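Local coordinates for protein acyl-CoA thioesterase II TesB2 (Mycobacterium marinum, PDB 3U0A) that probably hydrolyses fatty acyl-CoA thioesters to free fatty acids and coenzyme A, at residues Arg35-His40 against Gly70-Pro75; Val94-Val97 against Val102-Ser105; Cys191-Met196 against Arg229-Asp234. All blocks are in the same frame, centred on the assembly; numbering follows the deposited sequence.

How the interactions relate
Interactions 1 and 3 repeat one topological theme: each sets a hot-dog helix, 34-51 or 186-200, against the loop after the first strand that follows it, and each puts an aliphatic group over a phenylalanine face. Their centres lie about 20 Å apart, yet the two helices touch, Tyr195 OH coming within 3.7 Å of Thr36 CG2. Interaction 2 belongs to the N-terminal hot-dog domain, as does interaction 1, and their centres are about 12 Å apart; interaction 3 is more remote, its centre about 23 Å from that of interaction 2. A sulfate ion is about 4 Å from the Ser105 side chain and a glycerol about 5 Å from that of Phe231, both probably from the crystallisation liquor.

Interaction 1 (Arg35-His40 against Gly70-Pro75); sequences RTFGGH and GDAQEP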
loop_
_atom_site.group_PDB
_atom_site.type_symbol
_atom_site.label_atom_id
_atom_site.label_comp_id
_atom_site.label_asym_id
_atom_site.label_seq_id
_atom_site.Cartn_x
_atom_site.Cartn_y
_atom_site.Cartn_z
ATOM N N ARG A 35 -19.669 -3.445 -0.467
ATOM C CA ARG A 35 -18.593 -2.467 -0.300
ATOM C C ARG A 35 -18.796 -1.677 1.013
ATOM O O ARG A 35 -17.823 -1.338 1.697
ATOM C CB ARG A 35 -18.545 -1.539 -1.519
ATOM C CG ARG A 35 -17.166 -0.991 -1.849
ATOM C CD ARG A 35 -17.191 -0.129 -3.122
ATOM N NE ARG A 35 -16.675 -0.828 -4.303
ATOM C CZ ARG A 35 -16.859 -0.427 -5.564
ATOM N NH1 ARG A 35 -17.553 0.676 -5.848
ATOM N NH2 ARG A 35 -16.348 -1.134 -6.568
ATOM N N THR A 36 -20.068 -1.420 1.363
ATOM C CA THR A 36 -20.434 -0.716 2.604
ATOM C C THR A 36 -20.085 -1.523 3.877
ATOM O O THR A 36 -19.524 -0.977 4.833
ATOM C CB THR A 36 -21.951 -0.399 2.624
ATOM O OG1 THR A 36 -22.222 0.651 1.684
ATOM C CG2 THR A 36 -22.436 0.011 4.010
ATOM N N PHE A 37 -20.469 -2.805 3.892
ATOM C CA PHE A 37 -20.127 -3.679 4.984
ATOM C C PHE A 37 -18.600 -3.807 5.120
ATOM O O PHE A 37 -18.070 -3.679 6.203
ATOM C CB PHE A 37 -20.787 -5.048 4.823
ATOM C CG PHE A 37 -20.625 -5.932 6.019
ATOM C CD1 PHE A 37 -21.092 -5.544 7.261
ATOM C CD2 PHE A 37 -19.975 -7.143 5.925
ATOM C CE1 PHE A 37 -20.939 -6.378 8.391
ATOM C CE2 PHE A 37 -19.837 -7.978 7.034
ATOM C CZ PHE A 37 -20.320 -7.602 8.266
ATOM N N GLY A 38 -17.910 -4.043 4.029
ATOM C CA GLY A 38 -16.449 -4.083 4.052
ATOM C C GLY A 38 -15.789 -2.845 4.640
ATOM O O GLY A 38 -14.898 -2.960 5.449
ATOM N N GLY A 39 -16.248 -1.658 4.260
ATOM C CA GLY A 39 -15.693 -0.418 4.794
ATOM C C GLY A 39 -15.924 -0.227 6.285
ATOM O O GLY A 39 -15.059 0.284 6.985
ATOM N N HIS A 40 -17.109 -0.620 6.740
ATOM C CA HIS A 40 -17.482 -0.649 8.162
ATOM C C HIS A 40 -16.548 -1.528 8.949
ATOM O O HIS A 40 -15.906 -1.080 9.893
ATOM C CB HIS A 40 -18.935 -1.144 8.307
ATOM C CG HIS A 40 -19.549 -0.931 9.683
ATOM N ND1 HIS A 40 -20.049 0.271 10.090
ATOM C CD2 HIS A 40 -19.774 -1.824 10.737
ATOM C CE1 HIS A 40 -20.548 0.147 11.343
ATOM N NE2 HIS A 40 -20.376 -1.124 11.735
ATOM N N GLY A 70 -18.672 -12.054 4.692
ATOM C CA GLY A 70 -19.354 -11.890 5.967
ATOM C C GLY A 70 -20.867 -11.877 5.823
ATOM O O GLY A 70 -21.396 -12.148 4.755
ATOM N N ASP A 71 -21.534 -11.603 6.940
ATOM C CA ASP A 71 -22.990 -11.420 7.016
ATOM C C ASP A 71 -23.244 -10.133 7.770
ATOM O O ASP A 71 -22.870 -10.028 8.947
ATOM C CB ASP A 71 -23.640 -12.571 7.793
ATOM C CG ASP A 71 -25.164 -12.608 7.646
ATOM O OD1 ASP A 71 -25.815 -11.632 7.192
ATOM O OD2 ASP A 71 -25.731 -13.651 7.988
ATOM N N ALA A 72 -23.881 -9.161 7.126
ATOM C CA ALA A 72 -24.196 -7.896 7.837
ATOM C C ALA A 72 -25.325 -8.016 8.883
ATOM O O ALA A 72 -25.550 -7.085 9.630
ATOM C CB ALA A 72 -24.476 -6.770 6.856
ATOM N N GLN A 73 -25.984 -9.168 8.955
ATOM C CA GLN A 73 -26.920 -9.479 10.067
ATOM C C GLN A 73 -26.294 -10.251 11.244
ATOM O O GLN A 73 -26.997 -10.724 12.122
ATOM C CB GLN A 73 -28.148 -10.267 9.546
ATOM C CG GLN A 73 -28.746 -9.719 8.256
ATOM C CD GLN A 73 -30.184 -10.169 8.038
ATOM O OE1 GLN A 73 -30.636 -11.204 8.582
ATOM N NE2 GLN A 73 -30.922 -9.393 7.244
ATOM N N GLU A 74 -24.979 -10.399 11.260
ATOM C CA GLU A 74 -24.320 -10.981 12.422
ATOM C C GLU A 74 -23.328 -9.926 12.944
ATOM O O GLU A 74 -22.905 -9.071 12.173
ATOM C CB GLU A 74 -23.690 -12.347 12.075
ATOM N N PRO A 75 -23.043 -9.916 14.274
ATOM C CA PRO A 75 -21.977 -9.043 14.786
ATOM C C PRO A 75 -20.611 -9.563 14.410
ATOM O O PRO A 75 -20.486 -10.685 13.936
ATOM C CB PRO A 75 -22.157 -9.096 16.323
ATOM C CG PRO A 75 -22.896 -10.358 16.603
ATOM C CD PRO A 75 -23.773 -10.582 15.386
#
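Near the start of helix 34-51, the helix of the N-terminal hot-dog domain, Phe37 reaches out to the loop that leads from strand 58-66 into strand 76-85 and meets Ala72. With CG anti to the backbone N (chi1 -172°), the phenyl ring is carried off the helix and against the turn. The methyl group of Ala72 sits over one ring face as a CH-pi contact, its CB 4.0 Å from the centroid of the Phe37 ring and nearest to CD1 of Phe37, at 3.6 Å. Ala72 CA covers the same ring nearer its rim. The far end of the ring runs along the backbone before Ala72: Phe37 CZ approaches Asp71 O to 3.6 Å at an oblique angle, and Phe37 CE2 lies 4.1 Å from Gly70 CA.

This part of the loop is a type I beta turn from Asp71 to Glu74, closed by Glu74 N bonding to Asp71 O at 3.2 Å. An Asx turn is built into it: Asp71 OD1 accepts from Gln73 N at 3.0 Å, the donor standing well above the carboxylate plane. The Asp71 CB itself points away from the helix. Gln98 of strand 89-98 packs against Phe37 as well, and its side-chain amide bonds to Asp71 N and Pro75 O.

Interaction 2 (Val94-Val97 against Val102-Ser105); sequences VNAV and VIFS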
loop_
_atom_site.group_PDB
_atom_site.type_symbol
_atom_site.label_atom_id
_atom_site.label_comp_id
_atom_site.label_asym_id
_atom_site.label_seq_id
_atom_site.Cartn_x
_atom_site.Cartn_y
_atom_site.Cartn_z
ATOM N N VAL A 94 -4.866 -6.923 13.466
ATOM C CA VAL A 94 -6.245 -7.202 13.833
ATOM C C VAL A 94 -6.867 -8.190 12.848
ATOM O O VAL A 94 -6.685 -8.046 11.617
ATOM C CB VAL A 94 -7.146 -5.935 13.828
ATOM C CG1 VAL A 94 -8.584 -6.301 14.208
ATOM C CG2 VAL A 94 -6.624 -4.863 14.762
ATOM N N ASN A 95 -7.602 -9.175 13.402
ATOM C CA ASN A 95 -8.443 -10.078 12.628
ATOM C C ASN A 95 -9.922 -9.871 12.974
ATOM O O ASN A 95 -10.311 -10.024 14.102
ATOM C CB ASN A 95 -8.086 -11.542 12.899
ATOM C CG ASN A 95 -6.844 -12.015 12.159
ATOM O OD1 ASN A 95 -6.310 -11.348 11.244
ATOM N ND2 ASN A 95 -6.381 -13.201 12.545
ATOM N N ALA A 96 -10.738 -9.522 11.986
ATOM C CA ALA A 96 -12.183 -9.404 12.194
ATOM C C ALA A 96 -12.780 -10.772 11.892
ATOM O O ALA A 96 -12.523 -11.336 10.817
ATOM C CB ALA A 96 -12.788 -8.327 11.306
ATOM N N VAL A 97 -13.541 -11.307 12.852
ATOM C CA VAL A 97 -13.992 -12.677 12.795
ATOM C C VAL A 97 -15.512 -12.788 12.869
ATOM O O VAL A 97 -16.161 -12.116 13.667
ATOM C CB VAL A 97 -13.324 -13.556 13.907
ATOM C CG1 VAL A 97 -13.983 -14.921 13.992
ATOM C CG2 VAL A 97 -11.832 -13.742 13.668
ATOM N N VAL A 102 -11.884 -15.714 9.671
ATOM C CA VAL A 102 -11.328 -14.366 9.487
ATOM C C VAL A 102 -11.869 -13.774 8.155
ATOM O O VAL A 102 -11.646 -14.329 7.076
ATOM C CB VAL A 102 -9.777 -14.338 9.543
ATOM C CG1 VAL A 102 -9.264 -12.915 9.318
ATOM C CG2 VAL A 102 -9.288 -14.881 10.863
ATOM N N ILE A 103 -12.631 -12.683 8.273
ATOM C CA ILE A 103 -13.263 -12.016 7.129
ATOM C C ILE A 103 -12.426 -10.847 6.601
ATOM O O ILE A 103 -12.497 -10.504 5.445
ATOM C CB ILE A 103 -14.710 -11.553 7.460
ATOM C CG1 ILE A 103 -14.742 -10.348 8.420
ATOM C CG2 ILE A 103 -15.543 -12.701 8.041
ATOM C CD1 ILE A 103 -16.165 -9.861 8.681
ATOM N N PHE A 104 -11.618 -10.266 7.481
ATOM C CA PHE A 104 -10.774 -9.138 7.178
ATOM C C PHE A 104 -9.552 -9.202 8.060
ATOM O O PHE A 104 -9.656 -9.471 9.219
ATOM C CB PHE A 104 -11.543 -7.813 7.413
ATOM C CG PHE A 104 -10.739 -6.579 7.097
ATOM C CD1 PHE A 104 -10.494 -6.205 5.782
ATOM C CD2 PHE A 104 -10.172 -5.823 8.107
ATOM C CE1 PHE A 104 -9.724 -5.089 5.495
ATOM C CE2 PHE A 104 -9.422 -4.709 7.824
ATOM C CZ PHE A 104 -9.195 -4.340 6.522
ATOM N N SER A 105 -8.393 -8.936 7.505
ATOM C CA SER A 105 -7.135 -8.959 8.264
ATOM C C SER A 105 -6.302 -7.728 7.930
ATOM O O SER A 105 -6.205 -7.312 6.795
ATOM C CB SER A 105 -6.321 -10.227 7.979
ATOM O OG SER A 105 -5.241 -10.356 8.897
#
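Val97 and Val102 face each other across the antiparallel hairpin of strands 89-98 and 101-111, a non-hydrogen-bonded pair whose side chains lean together at a slant, with CG2 of Val97 4.0 Å from CG2 of Val102. In both valines CG1 is anti to the backbone N (chi1 170° and 179°), which turns the two CG2 methyls toward one another. Asn95 is on the same face; its CB lies 4.0 Å from CG1 of Val102, giving that valine a neighbour through each methyl. Beyond it, Ser105 pairs with Asn95. The reverse face carries Ala96 and Phe104, whose CB atoms are 4.1 Å apart. Ala96 bonds to two residues of the other strand: its N donates to Phe104 O at 3.0 Å and its O accepts from Ile103 N at 2.9 Å. A beta bulge, with Ile103 as the extra residue, shifts the register by one between the pairs Ala96-Phe104 and Val97-Val102; here CG1 of Ile103 lies 4.0 Å from CB of Ala96. On the Ala96 side the hairpin is covered by helix 34-51 of the hot-dog fold, Val41 and Ser45 packing on Ala96, Ala42 and Ser45 on Phe104, and the Phe104 ring meets that of Phe66. The opposite face receives Arg93 of the second subunit against Asn95 and Ser105, while strands 76-85 and 58-66 flank the pair.

Interaction 3 (Cys191-Met196 against Arg229-Asp234); sequences CALAYM and RGFRAD
Leu193 on helix 186-200 lies against the ring of Phe231, and its side chain can be followed outward along that ring. CB already touches, 3.7 Å from CZ of Phe231. With CG anti to the backbone N (chi1 175°), the branch extends toward the ring. At the tip, CD1 settles over the ring face, 3.6 Å from Phe231 CZ and 4.0 Å from the centroid of the Phe231 ring, a CH-pi contact displaced toward the rim. The ring is brought there by a chi1 of 62°, which places CG between the backbone N and the carbonyl carbon; Arg229 O lies at its edge, in the ring plane.

Beside this pair, the methyls of Ala192, the residue before Leu193, and Ala233, two residues after Phe231, meet, CB to CB at 3.8 Å. The contact thereby joins the helix of the second hot-dog domain to the loop between strands 217-227 and 237-247, and it is apolar throughout. Within the loop, Arg232 holds the Asp234 carboxylate side-on with two nitrogens, NE bonding to OD1 of Asp234 at 2.8 Å and NH2 to OD2 of Asp234 at 2.6 Å. The latter bond lies in the guanidinium plane, whereas OD1 is tilted 25° from it. Asp184 forms a second salt bridge with Arg232, and Leu182 supplies a backbone N to Asp234 OD2. From the helix, His189 ND1 takes a hydrogen bond from Ala233 N, and Trp152 of strand 152-156 packs on Ala192.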
loop_
_atom_site.group_PDB
_atom_site.type_symbol
_atom_site.label_atom_id
_atom_site.label_comp_id
_atom_site.label_asym_id
_atom_site.label_seq_id
_atom_site.Cartn_x
_atom_site.Cartn_y
_atom_site.Cartn_z
ATOM N N CYS A 191 -11.295 7.583 10.207
ATOM C CA CYS A 191 -12.291 6.583 9.831
ATOM C C CYS A 191 -13.266 7.090 8.769
ATOM O O CYS A 191 -13.606 6.376 7.842
ATOM C CB CYS A 191 -13.062 6.094 11.058
ATOM S SG CYS A 191 -12.105 5.015 12.162
ATOM N N ALA A 192 -13.699 8.329 8.903
ATOM C CA ALA A 192 -14.580 8.940 7.927
ATOM C C ALA A 192 -13.913 8.907 6.548
ATOM O O ALA A 192 -14.513 8.449 5.586
ATOM C CB ALA A 192 -14.947 10.372 8.345
ATOM N N LEU A 193 -12.660 9.362 6.476
ATOM C CA LEU A 193 -11.923 9.413 5.217
ATOM C C LEU A 193 -11.644 8.000 4.670
ATOM O O LEU A 193 -11.751 7.766 3.448
ATOM C CB LEU A 193 -10.608 10.203 5.381
ATOM C CG LEU A 193 -9.647 10.271 4.182
ATOM C CD1 LEU A 193 -8.792 11.509 4.260
ATOM C CD2 LEU A 193 -8.746 9.055 4.108
ATOM N N ALA A 194 -11.278 7.084 5.568
ATOM C CA ALA A 194 -10.945 5.724 5.172
ATOM C C ALA A 194 -12.214 5.015 4.666
ATOM O O ALA A 194 -12.176 4.252 3.690
ATOM C CB ALA A 194 -10.303 4.961 6.335
ATOM N N TYR A 195 -13.336 5.323 5.316
ATOM C CA TYR A 195 -14.631 4.804 4.909
ATOM C C TYR A 195 -15.037 5.271 3.510
ATOM O O TYR A 195 -15.396 4.455 2.627
ATOM C CB TYR A 195 -15.707 5.223 5.931
ATOM C CG TYR A 195 -17.097 4.722 5.613
ATOM C CD1 TYR A 195 -17.416 3.409 5.804
ATOM C CD2 TYR A 195 -18.078 5.562 5.085
ATOM C CE1 TYR A 195 -18.671 2.925 5.519
ATOM C CE2 TYR A 195 -19.348 5.087 4.801
ATOM C CZ TYR A 195 -19.632 3.761 5.016
ATOM O OH TYR A 195 -20.863 3.229 4.736
ATOM N N MET A 196 -14.993 6.583 3.289
ATOM C CA MET A 196 -15.375 7.118 1.966
ATOM C C MET A 196 -14.474 6.631 0.847
ATOM O O MET A 196 -14.956 6.397 -0.257
ATOM C CB MET A 196 -15.446 8.627 1.958
ATOM C CG MET A 196 -16.676 9.150 2.676
ATOM S SD MET A 196 -18.172 8.976 1.701
ATOM C CE MET A 196 -17.891 10.163 0.379
ATOM N N ARG A 229 -1.268 14.246 7.474
ATOM C CA ARG A 229 -1.489 15.538 8.161
ATOM C C ARG A 229 -2.915 15.599 8.631
ATOM O O ARG A 229 -3.784 14.917 8.095
ATOM C CB ARG A 229 -1.225 16.723 7.223
ATOM C CG ARG A 229 0.234 16.904 6.859
ATOM C CD ARG A 229 0.376 17.777 5.625
ATOM N NE ARG A 229 1.758 17.827 5.146
ATOM C CZ ARG A 229 2.294 17.049 4.195
ATOM N NH1 ARG A 229 1.584 16.127 3.541
ATOM N NH2 ARG A 229 3.577 17.197 3.897
ATOM N N GLY A 230 -3.161 16.414 9.631
ATOM C CA GLY A 230 -4.515 16.591 10.129
ATOM C C GLY A 230 -5.423 17.297 9.140
ATOM O O GLY A 230 -4.986 18.159 8.357
ATOM N N PHE A 231 -6.689 16.922 9.185
ATOM C CA PHE A 231 -7.711 17.485 8.306
ATOM C C PHE A 231 -9.056 17.430 9.035
ATOM O O PHE A 231 -9.129 16.982 10.174
ATOM C CB PHE A 231 -7.780 16.655 7.008
ATOM C CG PHE A 231 -8.179 15.217 7.239
ATOM C CD1 PHE A 231 -7.227 14.260 7.540
ATOM C CD2 PHE A 231 -9.514 14.847 7.197
ATOM C CE1 PHE A 231 -7.591 12.949 7.778
ATOM C CE2 PHE A 231 -9.893 13.544 7.438
ATOM C CZ PHE A 231 -8.931 12.588 7.730
ATOM N N ARG A 232 -10.114 17.850 8.361
ATOM C CA ARG A 232 -11.460 17.668 8.854
ATOM C C ARG A 232 -12.390 17.133 7.770
ATOM O O ARG A 232 -12.506 17.728 6.700
ATOM C CB ARG A 232 -11.975 18.999 9.362
ATOM C CG ARG A 232 -11.409 19.405 10.719
ATOM C CD ARG A 232 -12.279 20.432 11.438
ATOM N NE ARG A 232 -13.610 19.888 11.771
ATOM C CZ ARG A 232 -13.948 19.305 12.920
ATOM N NH1 ARG A 232 -13.070 19.163 13.904
ATOM N NH2 ARG A 232 -15.192 18.857 13.081
ATOM N N ALA A 233 -13.060 16.013 8.043
ATOM C CA ALA A 233 -13.982 15.411 7.085
ATOM C C ALA A 233 -15.340 16.085 6.965
ATOM O O ALA A 233 -16.100 15.683 6.137
ATOM C CB ALA A 233 -14.176 13.972 7.419
ATOM N N ASP A 234 -15.654 17.064 7.815
ATOM C CA ASP A 234 -16.802 17.940 7.599
ATOM C C ASP A 234 -16.442 19.244 6.825
ATOM O O ASP A 234 -17.262 20.176 6.732
ATOM C CB ASP A 234 -17.509 18.284 8.924
ATOM C CG ASP A 234 -16.544 18.735 10.018
ATOM O OD1 ASP A 234 -15.329 18.864 9.744
ATOM O OD2 ASP A 234 -17.005 18.918 11.163
#